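Local coordinates for uncharacterized egV family protein COG1307 (PDB 3JR7), which is of unknown function but belongs to the DegV family and probably binds a lipid such as a fatty acid, at residues D184-N189 / T286-D291; V45-Q50 / S282-V287; S91-A96 / E124-K129; P83-Y88 / A115-N120; N135-S140 / C169-Q174. All blocks are in the same frame, centred on the assembly; numbering follows the deposited sequence.

Interaction 1 (D184-N189 / T286-D291)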
# COMPACT_ATOMS: atom_id res chain seq x y z
N ASP A 184 -0.11 -16.26 -7.50
CA ASP A 184 1.13 -16.76 -8.07
C ASP A 184 2.26 -15.72 -8.16
O ASP A 184 3.43 -16.09 -8.03
CB ASP A 184 0.91 -17.36 -9.46
CG ASP A 184 0.07 -18.64 -9.44
OD1 ASP A 184 -0.32 -19.18 -8.36
OD2 ASP A 184 -0.23 -19.10 -10.55
N THR A 185 1.94 -14.47 -8.44
CA THR A 185 2.99 -13.44 -8.57
C THR A 185 3.67 -13.22 -7.20
O THR A 185 4.91 -13.21 -7.10
CB THR A 185 2.46 -12.14 -9.17
OG1 THR A 185 1.68 -12.46 -10.33
CG2 THR A 185 3.64 -11.19 -9.57
N LEU A 186 2.87 -13.13 -6.14
CA LEU A 186 3.41 -13.07 -4.77
C LEU A 186 4.23 -14.31 -4.43
O LEU A 186 5.33 -14.22 -3.84
CB LEU A 186 2.30 -12.85 -3.74
CG LEU A 186 1.73 -11.40 -3.61
CD1 LEU A 186 0.34 -11.40 -2.90
CD2 LEU A 186 2.75 -10.37 -2.96
N ARG A 187 3.72 -15.48 -4.80
CA ARG A 187 4.40 -16.73 -4.44
C ARG A 187 5.72 -16.83 -5.17
O ARG A 187 6.77 -17.02 -4.55
CB ARG A 187 3.49 -17.92 -4.76
CG ARG A 187 4.20 -19.29 -4.72
CD ARG A 187 4.53 -19.75 -3.32
NE ARG A 187 3.31 -19.95 -2.53
CZ ARG A 187 3.26 -20.17 -1.21
NH1 ARG A 187 4.37 -20.23 -0.48
NH2 ARG A 187 2.08 -20.32 -0.63
N LYS A 188 5.68 -16.64 -6.48
CA LYS A 188 6.83 -16.83 -7.33
C LYS A 188 7.91 -15.77 -7.08
O LYS A 188 9.11 -16.05 -7.23
CB LYS A 188 6.41 -16.89 -8.82
CG LYS A 188 5.62 -18.22 -9.23
CD LYS A 188 4.31 -18.49 -8.38
CE LYS A 188 3.65 -19.89 -8.53
NZ LYS A 188 2.46 -20.09 -7.58
N ASN A 189 7.53 -14.57 -6.68
CA ASN A 189 8.54 -13.54 -6.35
C ASN A 189 9.00 -13.56 -4.88
O ASN A 189 9.70 -12.65 -4.43
CB ASN A 189 8.07 -12.13 -6.78
CG ASN A 189 8.00 -11.98 -8.27
OD1 ASN A 189 8.05 -12.95 -9.00
ND2 ASN A 189 7.85 -10.77 -8.74
N THR A 286 -1.41 -3.74 -8.79
CA THR A 286 -1.95 -4.57 -9.86
C THR A 286 -1.08 -5.78 -10.14
O THR A 286 -1.59 -6.91 -10.22
CB THR A 286 -2.12 -3.75 -11.11
OG1 THR A 286 -3.17 -2.78 -10.86
CG2 THR A 286 -2.42 -4.63 -12.31
N VAL A 287 0.24 -5.58 -10.23
CA VAL A 287 1.13 -6.68 -10.51
C VAL A 287 1.02 -7.81 -9.48
O VAL A 287 0.99 -9.00 -9.84
CB VAL A 287 2.59 -6.20 -10.61
CG1 VAL A 287 3.57 -7.37 -10.61
CG2 VAL A 287 2.79 -5.30 -11.89
N TYR A 288 0.96 -7.47 -8.20
CA TYR A 288 0.91 -8.48 -7.13
C TYR A 288 -0.51 -8.91 -6.76
O TYR A 288 -0.72 -10.05 -6.34
CB TYR A 288 1.73 -8.01 -5.92
CG TYR A 288 3.22 -8.06 -6.24
CD1 TYR A 288 3.91 -9.27 -6.24
CD2 TYR A 288 3.90 -6.95 -6.66
CE1 TYR A 288 5.23 -9.35 -6.53
CE2 TYR A 288 5.29 -7.02 -6.99
CZ TYR A 288 5.93 -8.22 -6.93
OH TYR A 288 7.27 -8.37 -7.27
N ALA A 289 -1.50 -8.04 -6.91
CA ALA A 289 -2.88 -8.42 -6.56
C ALA A 289 -3.55 -9.23 -7.67
O ALA A 289 -4.38 -10.13 -7.42
CB ALA A 289 -3.72 -7.18 -6.24
N ASN A 290 -3.24 -8.85 -8.89
CA ASN A 290 -3.76 -9.45 -10.10
C ASN A 290 -5.23 -9.16 -10.30
O ASN A 290 -5.94 -8.63 -9.40
CB ASN A 290 -3.47 -10.97 -10.16
CG ASN A 290 -2.03 -11.28 -10.54
OD1 ASN A 290 -1.31 -12.00 -9.82
ND2 ASN A 290 -1.61 -10.77 -11.69
N ASP A 291 -5.67 -9.43 -11.53
CA ASP A 291 -7.05 -9.16 -11.93
C ASP A 291 -7.98 -9.78 -10.89
O ASP A 291 -7.81 -10.94 -10.54
CB ASP A 291 -7.30 -9.85 -13.28
CG ASP A 291 -8.62 -9.46 -13.92
OD1 ASP A 291 -9.32 -8.51 -13.48
OD2 ASP A 291 -8.89 -10.09 -14.95
O HOH W 1 1.21 -10.49 -12.15
O HOH W 2 -0.19 -12.68 -6.77

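Interaction 2 (V45-Q50 / S282-V287)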
# COMPACT_ATOMS: atom_id res chain seq x y z
N VAL A 45 7.23 8.40 -5.73
CA VAL A 45 8.50 7.91 -6.25
C VAL A 45 8.23 6.55 -6.84
O VAL A 45 7.75 5.63 -6.15
CB VAL A 45 9.59 7.88 -5.14
CG1 VAL A 45 10.85 7.19 -5.61
CG2 VAL A 45 9.92 9.31 -4.74
N ALA A 46 8.50 6.42 -8.14
CA ALA A 46 8.06 5.26 -8.93
C ALA A 46 8.94 4.06 -8.77
O ALA A 46 10.19 4.17 -8.74
CB ALA A 46 7.96 5.65 -10.43
N LEU A 47 8.30 2.90 -8.64
CA LEU A 47 8.98 1.63 -8.79
C LEU A 47 9.04 1.23 -10.26
O LEU A 47 8.38 1.84 -11.10
CB LEU A 47 8.26 0.53 -8.00
CG LEU A 47 8.55 0.47 -6.51
CD1 LEU A 47 7.65 1.44 -5.71
CD2 LEU A 47 8.45 -0.98 -6.01
N GLY A 48 9.84 0.21 -10.55
CA GLY A 48 9.91 -0.38 -11.91
C GLY A 48 9.13 -1.66 -12.04
O GLY A 48 8.98 -2.40 -11.07
N ILE A 49 8.61 -1.95 -13.24
CA ILE A 49 7.94 -3.22 -13.52
C ILE A 49 8.58 -3.78 -14.76
O ILE A 49 8.77 -3.06 -15.71
CB ILE A 49 6.43 -3.05 -13.75
CG1 ILE A 49 5.71 -2.59 -12.49
CG2 ILE A 49 5.77 -4.39 -14.29
CD1 ILE A 49 4.45 -1.79 -12.79
N GLN A 50 8.89 -5.06 -14.71
CA GLN A 50 9.54 -5.78 -15.81
C GLN A 50 8.76 -7.06 -16.18
O GLN A 50 8.59 -7.95 -15.35
CB GLN A 50 10.97 -6.13 -15.40
CG GLN A 50 11.76 -4.85 -14.97
CD GLN A 50 11.73 -4.55 -13.45
OE1 GLN A 50 11.72 -5.47 -12.62
NE2 GLN A 50 11.78 -3.27 -13.09
N SER A 282 -2.75 0.58 -7.89
CA SER A 282 -1.57 1.15 -8.58
C SER A 282 -0.91 0.08 -9.45
O SER A 282 -1.30 -1.08 -9.41
CB SER A 282 -0.55 1.60 -7.54
OG SER A 282 0.02 0.42 -6.90
N GLY A 283 0.10 0.46 -10.23
CA GLY A 283 0.86 -0.50 -11.03
C GLY A 283 1.43 -1.64 -10.21
O GLY A 283 1.25 -2.83 -10.54
N ILE A 284 2.16 -1.31 -9.13
CA ILE A 284 2.73 -2.40 -8.31
C ILE A 284 1.62 -3.24 -7.65
O ILE A 284 1.70 -4.46 -7.62
CB ILE A 284 3.69 -1.83 -7.26
CG1 ILE A 284 4.90 -1.19 -7.97
CG2 ILE A 284 4.14 -2.92 -6.27
CD1 ILE A 284 5.80 -2.19 -8.73
N SER A 285 0.58 -2.58 -7.16
CA SER A 285 -0.54 -3.27 -6.55
C SER A 285 -1.22 -4.22 -7.56
O SER A 285 -1.55 -5.36 -7.23
CB SER A 285 -1.53 -2.26 -5.96
OG SER A 285 -0.99 -1.58 -4.80
N THR A 286 -1.41 -3.74 -8.79
CA THR A 286 -1.95 -4.57 -9.86
C THR A 286 -1.08 -5.78 -10.14
O THR A 286 -1.59 -6.91 -10.22
CB THR A 286 -2.12 -3.75 -11.11
OG1 THR A 286 -3.17 -2.78 -10.86
CG2 THR A 286 -2.42 -4.63 -12.31
N VAL A 287 0.24 -5.58 -10.23
CA VAL A 287 1.13 -6.68 -10.51
C VAL A 287 1.02 -7.81 -9.48
O VAL A 287 0.99 -9.00 -9.84
CB VAL A 287 2.59 -6.20 -10.61
CG1 VAL A 287 3.57 -7.37 -10.61
CG2 VAL A 287 2.79 -5.30 -11.89

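Interaction 3 (S91-A96 / E124-K129)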
# COMPACT_ATOMS: atom_id res chain seq x y z
N SER A 91 14.00 13.56 -4.36
CA SER A 91 12.66 13.95 -3.90
C SER A 91 12.70 14.69 -2.56
O SER A 91 11.79 15.45 -2.24
CB SER A 91 11.73 12.75 -3.80
OG SER A 91 12.00 11.94 -2.63
N TYR A 92 13.73 14.45 -1.77
CA TYR A 92 13.86 15.13 -0.47
C TYR A 92 14.34 16.57 -0.67
O TYR A 92 14.05 17.47 0.12
CB TYR A 92 14.83 14.37 0.45
CG TYR A 92 14.56 12.91 0.70
CD1 TYR A 92 13.30 12.34 0.45
CD2 TYR A 92 15.56 12.08 1.20
CE1 TYR A 92 13.06 10.98 0.69
CE2 TYR A 92 15.33 10.76 1.45
CZ TYR A 92 14.07 10.19 1.18
OH TYR A 92 13.85 8.85 1.45
N HIS A 93 15.12 16.79 -1.71
CA HIS A 93 15.72 18.11 -1.94
C HIS A 93 14.68 19.04 -2.59
O HIS A 93 14.37 18.92 -3.80
CB HIS A 93 16.93 17.90 -2.85
CG HIS A 93 17.70 19.15 -3.16
ND1 HIS A 93 18.24 19.95 -2.18
CD2 HIS A 93 18.07 19.69 -4.34
CE1 HIS A 93 18.87 20.97 -2.74
NE2 HIS A 93 18.80 20.82 -4.05
N CYS A 94 14.13 19.94 -1.77
CA CYS A 94 13.06 20.86 -2.18
C CYS A 94 12.85 21.89 -1.08
O CYS A 94 13.49 21.84 -0.05
CB CYS A 94 11.75 20.12 -2.45
SG CYS A 94 11.09 19.29 -0.95
N ASP A 95 11.91 22.80 -1.27
CA ASP A 95 11.68 23.90 -0.36
C ASP A 95 10.91 23.54 0.91
O ASP A 95 10.79 24.38 1.81
CB ASP A 95 10.90 25.04 -1.09
CG ASP A 95 11.76 25.82 -2.04
OD1 ASP A 95 13.01 25.69 -2.02
OD2 ASP A 95 11.19 26.59 -2.83
N ALA A 96 10.33 22.33 0.97
CA ALA A 96 9.56 21.90 2.15
C ALA A 96 10.52 21.65 3.29
O ALA A 96 11.53 20.96 3.14
CB ALA A 96 8.70 20.62 1.88
N GLU A 124 24.80 13.79 3.39
CA GLU A 124 26.17 13.92 2.91
C GLU A 124 26.30 15.03 1.90
O GLU A 124 27.34 15.65 1.85
CB GLU A 124 26.68 12.63 2.28
CG GLU A 124 26.83 11.56 3.26
CD GLU A 124 27.06 10.20 2.66
OE1 GLU A 124 27.21 10.11 1.42
OE2 GLU A 124 27.08 9.23 3.44
N GLU A 125 25.26 15.26 1.09
CA GLU A 125 25.31 16.25 0.08
C GLU A 125 24.78 17.61 0.54
O GLU A 125 25.26 18.62 0.07
CB GLU A 125 24.54 15.81 -1.17
CG GLU A 125 24.95 14.44 -1.70
CD GLU A 125 26.40 14.38 -2.26
OE1 GLU A 125 26.99 15.42 -2.60
OE2 GLU A 125 26.91 13.27 -2.40
N TYR A 126 23.80 17.66 1.43
CA TYR A 126 23.15 18.93 1.70
C TYR A 126 23.02 19.29 3.17
O TYR A 126 22.45 20.33 3.48
CB TYR A 126 21.75 18.94 1.09
CG TYR A 126 21.68 18.66 -0.37
CD1 TYR A 126 22.07 19.62 -1.30
CD2 TYR A 126 21.19 17.45 -0.84
CE1 TYR A 126 22.00 19.36 -2.66
CE2 TYR A 126 21.11 17.18 -2.18
CZ TYR A 126 21.50 18.13 -3.08
OH TYR A 126 21.38 17.84 -4.41
N GLY A 127 23.50 18.44 4.05
CA GLY A 127 23.36 18.63 5.49
C GLY A 127 22.06 18.10 6.08
O GLY A 127 21.28 17.41 5.42
N GLU A 128 21.85 18.45 7.33
CA GLU A 128 20.72 17.97 8.13
C GLU A 128 19.37 18.47 7.57
O GLU A 128 19.24 19.59 7.17
CB GLU A 128 20.89 18.44 9.60
CG GLU A 128 22.02 17.76 10.35
CD GLU A 128 22.13 18.17 11.85
OE1 GLU A 128 21.58 19.23 12.26
OE2 GLU A 128 22.77 17.40 12.62
N LYS A 129 18.36 17.61 7.57
CA LYS A 129 16.99 18.04 7.26
C LYS A 129 16.07 17.13 8.03
O LYS A 129 16.44 16.00 8.35
CB LYS A 129 16.72 17.96 5.74
CG LYS A 129 15.41 18.62 5.31
CD LYS A 129 15.19 18.62 3.77
CE LYS A 129 14.13 19.63 3.43
NZ LYS A 129 13.61 19.52 2.09

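Interaction 4 (P83-Y88 / A115-N120)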
# COMPACT_ATOMS: atom_id res chain seq x y z
N PRO A 83 12.48 1.82 -5.89
CA PRO A 83 13.17 3.01 -6.38
C PRO A 83 14.58 3.04 -5.86
O PRO A 83 14.85 2.39 -4.84
CB PRO A 83 12.39 4.16 -5.73
CG PRO A 83 11.11 3.55 -5.30
CD PRO A 83 11.45 2.17 -4.90
N SER A 84 15.47 3.77 -6.53
CA SER A 84 16.85 3.86 -6.12
C SER A 84 17.02 4.89 -5.01
O SER A 84 16.24 5.83 -4.89
CB SER A 84 17.72 4.29 -7.30
OG SER A 84 17.46 5.63 -7.58
N PRO A 85 18.11 4.78 -4.25
CA PRO A 85 18.34 5.77 -3.20
C PRO A 85 18.47 7.17 -3.79
O PRO A 85 18.09 8.14 -3.14
CB PRO A 85 19.65 5.32 -2.57
CG PRO A 85 19.63 3.80 -2.80
CD PRO A 85 19.00 3.62 -4.13
N GLU A 86 18.98 7.26 -5.02
CA GLU A 86 19.24 8.55 -5.62
C GLU A 86 17.94 9.24 -5.97
O GLU A 86 17.83 10.44 -5.80
CB GLU A 86 20.11 8.40 -6.86
CG GLU A 86 21.56 7.97 -6.49
CD GLU A 86 21.69 6.48 -6.08
OE1 GLU A 86 20.84 5.64 -6.50
OE2 GLU A 86 22.70 6.15 -5.38
N ARG A 87 16.96 8.47 -6.44
CA ARG A 87 15.66 9.04 -6.69
C ARG A 87 15.01 9.55 -5.40
O ARG A 87 14.33 10.57 -5.41
CB ARG A 87 14.71 8.04 -7.32
CG ARG A 87 13.86 8.65 -8.41
CD ARG A 87 14.35 8.18 -9.80
NE ARG A 87 14.71 6.77 -9.68
CZ ARG A 87 13.85 5.77 -9.40
NH1 ARG A 87 12.51 6.00 -9.27
NH2 ARG A 87 14.34 4.53 -9.26
N TYR A 88 15.16 8.82 -4.30
CA TYR A 88 14.57 9.28 -3.05
C TYR A 88 15.26 10.56 -2.60
O TYR A 88 14.61 11.55 -2.22
CB TYR A 88 14.67 8.21 -1.99
CG TYR A 88 13.54 7.20 -1.98
CD1 TYR A 88 12.25 7.59 -1.59
CD2 TYR A 88 13.78 5.84 -2.24
CE1 TYR A 88 11.24 6.70 -1.55
CE2 TYR A 88 12.75 4.91 -2.14
CZ TYR A 88 11.49 5.38 -1.81
OH TYR A 88 10.46 4.50 -1.70
N ALA A 115 14.91 4.30 0.65
CA ALA A 115 14.49 5.58 1.18
C ALA A 115 15.41 6.04 2.33
O ALA A 115 15.78 7.21 2.39
CB ALA A 115 13.03 5.51 1.66
N VAL A 116 15.78 5.11 3.21
CA VAL A 116 16.70 5.38 4.31
C VAL A 116 18.11 5.76 3.81
O VAL A 116 18.73 6.74 4.27
CB VAL A 116 16.73 4.19 5.32
CG1 VAL A 116 17.92 4.35 6.41
CG2 VAL A 116 15.37 4.07 6.03
N LEU A 117 18.61 5.00 2.85
CA LEU A 117 19.92 5.28 2.27
C LEU A 117 19.85 6.64 1.54
O LEU A 117 20.81 7.43 1.58
CB LEU A 117 20.30 4.12 1.32
CG LEU A 117 21.72 3.97 0.88
CD1 LEU A 117 22.64 3.87 2.14
CD2 LEU A 117 21.81 2.68 -0.00
N GLY A 118 18.73 6.92 0.87
CA GLY A 118 18.55 8.21 0.25
C GLY A 118 18.69 9.37 1.23
O GLY A 118 19.22 10.44 0.89
N LYS A 119 18.21 9.16 2.45
CA LYS A 119 18.37 10.16 3.50
C LYS A 119 19.85 10.32 3.91
O LYS A 119 20.35 11.43 4.12
CB LYS A 119 17.49 9.80 4.71
CG LYS A 119 17.76 10.64 5.91
CD LYS A 119 16.89 10.27 7.07
CE LYS A 119 17.28 11.12 8.29
NZ LYS A 119 16.30 11.06 9.38
N ASN A 120 20.59 9.20 3.95
CA ASN A 120 22.02 9.28 4.27
C ASN A 120 22.77 10.07 3.20
O ASN A 120 23.57 10.96 3.51
CB ASN A 120 22.58 7.88 4.49
CG ASN A 120 22.00 7.24 5.74
OD1 ASN A 120 21.56 7.94 6.64
ND2 ASN A 120 21.94 5.93 5.78

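Interaction 5 (N135-S140 / C169-Q174)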
# COMPACT_ATOMS: atom_id res chain seq x y z
N ASN A 135 8.19 2.92 7.55
CA ASN A 135 7.99 1.59 7.03
C ASN A 135 6.51 1.31 7.28
O ASN A 135 6.13 1.12 8.42
CB ASN A 135 8.86 0.61 7.83
CG ASN A 135 8.54 -0.84 7.58
OD1 ASN A 135 7.78 -1.17 6.68
ND2 ASN A 135 9.15 -1.72 8.38
N SER A 136 5.69 1.22 6.25
CA SER A 136 4.26 0.99 6.44
C SER A 136 3.93 -0.35 7.06
O SER A 136 2.90 -0.44 7.59
CB SER A 136 3.48 1.07 5.12
OG SER A 136 3.80 -0.00 4.26
N ARG A 137 4.79 -1.36 6.97
CA ARG A 137 4.47 -2.75 7.29
C ARG A 137 3.23 -3.25 6.53
O ARG A 137 2.47 -4.09 7.02
CB ARG A 137 4.34 -2.92 8.81
CG ARG A 137 5.74 -2.66 9.54
CD ARG A 137 5.60 -2.13 10.98
NE ARG A 137 6.91 -1.75 11.51
CZ ARG A 137 7.49 -0.51 11.47
NH1 ARG A 137 6.89 0.60 10.99
NH2 ARG A 137 8.74 -0.37 11.98
N SER A 138 3.04 -2.71 5.32
CA SER A 138 1.85 -2.89 4.55
C SER A 138 2.17 -2.64 3.07
O SER A 138 3.32 -2.74 2.66
CB SER A 138 0.72 -1.97 5.09
OG SER A 138 -0.57 -2.15 4.42
N ALA A 139 1.14 -2.31 2.28
CA ALA A 139 1.25 -2.10 0.85
C ALA A 139 0.00 -1.34 0.44
O ALA A 139 -0.97 -1.26 1.21
CB ALA A 139 1.30 -3.44 0.10
N SER A 140 0.01 -0.80 -0.76
CA SER A 140 -1.19 -0.32 -1.44
C SER A 140 -1.85 0.73 -0.55
O SER A 140 -1.16 1.65 -0.08
CB SER A 140 -2.12 -1.52 -1.77
OG SER A 140 -3.39 -1.12 -2.32
N CYS A 169 2.37 5.36 15.66
CA CYS A 169 1.29 4.74 16.44
C CYS A 169 0.20 4.23 15.48
O CYS A 169 -0.24 3.08 15.57
CB CYS A 169 0.68 5.72 17.45
SG CYS A 169 -0.85 5.09 18.27
N TYR A 170 -0.23 5.09 14.58
CA TYR A 170 -1.20 4.67 13.58
C TYR A 170 -0.75 3.40 12.83
O TYR A 170 -1.56 2.46 12.64
CB TYR A 170 -1.53 5.80 12.60
CG TYR A 170 -2.46 5.29 11.49
CD1 TYR A 170 -3.73 4.82 11.81
CD2 TYR A 170 -2.04 5.21 10.17
CE1 TYR A 170 -4.56 4.29 10.83
CE2 TYR A 170 -2.88 4.70 9.18
CZ TYR A 170 -4.13 4.23 9.53
OH TYR A 170 -4.97 3.68 8.59
N ILE A 171 0.52 3.33 12.44
CA ILE A 171 1.04 2.16 11.74
C ILE A 171 0.86 0.90 12.59
O ILE A 171 0.44 -0.16 12.09
CB ILE A 171 2.49 2.40 11.33
CG1 ILE A 171 2.51 3.45 10.18
CG2 ILE A 171 3.16 1.16 10.88
CD1 ILE A 171 3.92 3.94 9.81
N GLU A 172 1.14 1.04 13.87
CA GLU A 172 0.97 -0.06 14.83
C GLU A 172 -0.50 -0.50 14.98
O GLU A 172 -0.76 -1.70 15.09
CB GLU A 172 1.55 0.38 16.20
CG GLU A 172 1.56 -0.70 17.31
CD GLU A 172 0.34 -0.67 18.21
OE1 GLU A 172 -0.50 0.27 18.11
OE2 GLU A 172 0.23 -1.59 19.05
N GLU A 173 -1.44 0.44 14.91
CA GLU A 173 -2.87 0.10 14.95
C GLU A 173 -3.39 -0.51 13.65
O GLU A 173 -4.36 -1.29 13.69
CB GLU A 173 -3.72 1.33 15.24
CG GLU A 173 -3.31 1.95 16.59
CD GLU A 173 -3.85 3.38 16.85
OE1 GLU A 173 -4.13 4.18 15.94
OE2 GLU A 173 -3.96 3.71 18.03
N GLN A 174 -2.76 -0.15 12.53
CA GLN A 174 -3.24 -0.50 11.19
C GLN A 174 -3.01 -1.97 10.83
O GLN A 174 -1.88 -2.44 10.91
CB GLN A 174 -2.54 0.39 10.16
CG GLN A 174 -3.11 0.33 8.75
CD GLN A 174 -2.20 1.05 7.75
OE1 GLN A 174 -1.09 0.59 7.50
NE2 GLN A 174 -2.70 2.15 7.14

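Interaction 1 (D184-N189 / T286-D291)
Thr185 and Leu186 of the short helix 184-188, with Asn189 just after it, pack against Tyr288 and its neighbours at the C-terminal end of helix 283-289, a helix-to-helix contact of the DegV fold beside its ligand pocket. Thr185 turns its methyl CG2 anti to the backbone N, which lays it near Tyr288 CD1 and 3.4 Å from Val287 O. Its hydroxyl reaches the same carbonyl through a water that lies 2.7 Å from Thr185 OG1 and donates to Val287 O. Leu186 brings CD2 obliquely to the ring, 3.6 Å from Tyr288 CD1, while a second water accepts from Leu186 N and donates to Tyr288 O. Val287 CG1, from the preceding residue, lies over one ring face toward its rim. Beyond the helix end, Asn189 meets the tyrosine at about a right angle, its amide plane 77° from the ring. Tyr288 OH also hydrogen-bonds Thr80, and Asn189 OD1 accepts from Lys79; both partners belong to strand 79-81. Across the contact itself, Asn189 ND2 donates to Tyr288 OH over 2.9 Å at 162°, with the hydroxyl close to the amide plane.

Interaction 2 (V45-Q50 / S282-V287)
This is a purely apolar strand-on-helix contact, buried where strand 42-51 passes the first turn of helix 283-289 beside the ligand pocket, to which Leu47 and Ser285 belong. Over the short segments 48-50 and 283-287 the axes approach to 9.5 Å and run 36° apart. Ile284 brings CD1 to the strand, touching Leu47 CB at 3.7 Å and Ile49 CG1 at 3.8 Å. The leucine crosses it at about a right angle, whereas Ile49 and Ile284 slide past each other in opposite directions. Ile49 has its CG2 anti to the backbone N (chi1 -67° for CG1), and this methyl meets Val287 CG2 tip to tip at 3.9 Å. The other branch ends with Ile49 CD1 4.0 Å from Gly283 C, over a backbone with no side chain of its own. Cutting Ile49 back to an alanine would probably open a gap between Ile284 and Val287 and free both to shift. At the helix N-terminus Ser282 is the cap, its OG accepting from Ser285 N, and Ser282 O takes both the backbone N and the OG1 of Thr286. Asp58 meets the first helical N-H groups, accepting from Ile284 N and, weakly, from Gly283 N. Strand 79-81 flanks the packing through Thr80, which touches Ile49, Ile284 and Val287, while helix 64-73 borders Val287 through Leu67.

Interaction 3 (S91-A96 / E124-K129)
Lys129 reaches across to Tyr92, Cys94 and Ala96, and its ammonium donates to all three backbone carbonyls. The shortest bond runs from Lys129 NZ to Ala96 O at 2.7 Å, followed by Tyr92 O at 2.9 Å from the same nitrogen. In both bonds the nitrogen lies nearly along the C=O axis, at 164° and 175°. Cys94 O is approached differently, with Lys129 NZ 3.2 Å away and above the carbonyl plane. The lysine chain is extended throughout, CG anti to the backbone N, and this carries NZ into the bend that follows helix 85-92. Three carbonyls thus grip one ammonium group and are likely to stabilise its positive charge. Within the bend, Ala96 N makes a weak bond to Cys94 SG. The phenol of Tyr92 points elsewhere, its OH bonded to Ala115 O in helix 111-126.

Nearer the surface, His93 and Tyr126 form an offset stack, the ring centroids 4.0 Å apart and the planes 11° from parallel. His93 CE1 comes 3.5 Å from Tyr126 CE1, and Glu125 CB lies toward the rim of the opposite tyrosine face; Tyr122 also meets both His93 and Tyr126. With lysine NZ bonded to the carbonyls that follow helix 85-92, the contact joins the C-terminal ends of two neighbouring helices of an alpha/beta layer, just before the chain enters the adjacent parallel strands 98-103 and 130-135.

Interaction 4 (P83-Y88 / A115-N120)
The ring of Tyr88 lies flat against Ala115, whose methyl stands over the ring centre in a CH-pi contact. Ala115 CB is 3.7 Å from the Tyr88 centroid and only 5° off the ring normal. The backbone of Ala115 shares that face: its CA sits over the ring as well, and Ala115 N is 3.5 Å from Tyr88 CD2. Tyr88 CG is anti to its carbonyl carbon (chi1 -86°), a setting that brings the ring alongside helix 111-126.

One turn earlier on helix 85-92, Pro85 lies beside Leu117, which follows Ala115 on the other helix; the two side chains point the same way, with Pro85 CG 3.7 Å from Leu117 CD2. Between these two pairs the backbones close up at Gly118. Its CA is 4.2 Å from Pro85 CA, and Pro85 O comes within 3.4 Å of Gly118 CA; a beta carbon at Gly118 would clash with both Pro85 O and Tyr88 CB. Ser84 caps the start of helix 85-92, its OG accepting from Arg87 N over 3.1 Å.

Replacing Tyr88 by a serine would probably leave the Ala115 methyl without its aromatic face and deprive Ser111 OG of its bond to the phenol hydroxyl. Helices 85-92 and 111-126 thus lie together on one side of the sheet: Tyr88 and Ala115 both rest on Val101 and Thr103 of strand 98-103, Tyr88 also reaches Val45 of strand 42-51, and Ala115 touches Val133 of strand 130-135.

Interaction 5 (N135-S140 / C169-Q174)
The guanidinium of Arg137 carries the amide of Asn135 on one face, with Asn135 ND2 3.7 Å above its centre, while Ile171 CG2 approaches obliquely from helix 160-173. Arg137 and Ile171 cross at about a right angle, the methyl 3.8 Å from Arg137 NH1. In the helical segment, the Tyr170 ring has Gln174 CB over one face toward its rim, and the glutamine amide reaches the phenol: Gln174 NE2 donates to Tyr170 OH over 3.1 Å, the oxygen tilted 20° from the amide plane.

Ile171 carries most of the helix's share of the contact, and its two arms divide the loop backbone. CG2, anti to the backbone N (chi1 -71° for CG1), lies 3.7 Å from Ser136 O, while Ile171 CD1 reaches to 3.8 Å from Asn135 O. Farther along, the extended Gln174 places OE1 4.0 Å from Ser138 CB. No hydrogen bond spans the two segments; the loop is braced from within and by its surroundings. Asn135 OD1 accepts from Arg137 N at 3.0 Å, forming an Asx turn, and also from Ala106 N. Ser136 OG bonds Thr103 O, Ser138 OG bonds Thr176 OG1, and Gln174 NE2 has a further acceptor in Gly142 O.

Arg137, Ser138 and Ala139 line the pocket occupied by the bound polyether, probably a crystallisation additive that marks it. Helix 160-173 backs a loop that leaves the C-terminal end of strand 130-135, the end of a parallel strand at which alpha/beta folds commonly place their binding sites, here consistent with the lipid binding assigned to the DegV family.

Overall arrangement
Interactions 1, 2, 4 and 5 are buried, and 1, 2 and 5 include residues of the polyether pocket, whereas interaction 3 lies on the surface, its centre about 25 Å from that of the chain. Interactions 1 and 2 share helix 283-289, the former using its C-terminal end with waters and an amide-phenol bond, the latter its start with aliphatic groups alone. Interactions 3 and 4 both join helices 85-92 and 111-126: close backbone packing in the buried part gives way to lysine-carbonyl hydrogen bonds and ring stacking at the helix ends, and Tyr92 links the two contacts. Interaction 2 meets interaction 4 through Val45 and Pro83, and interaction 5 through Ser285 and Ser140.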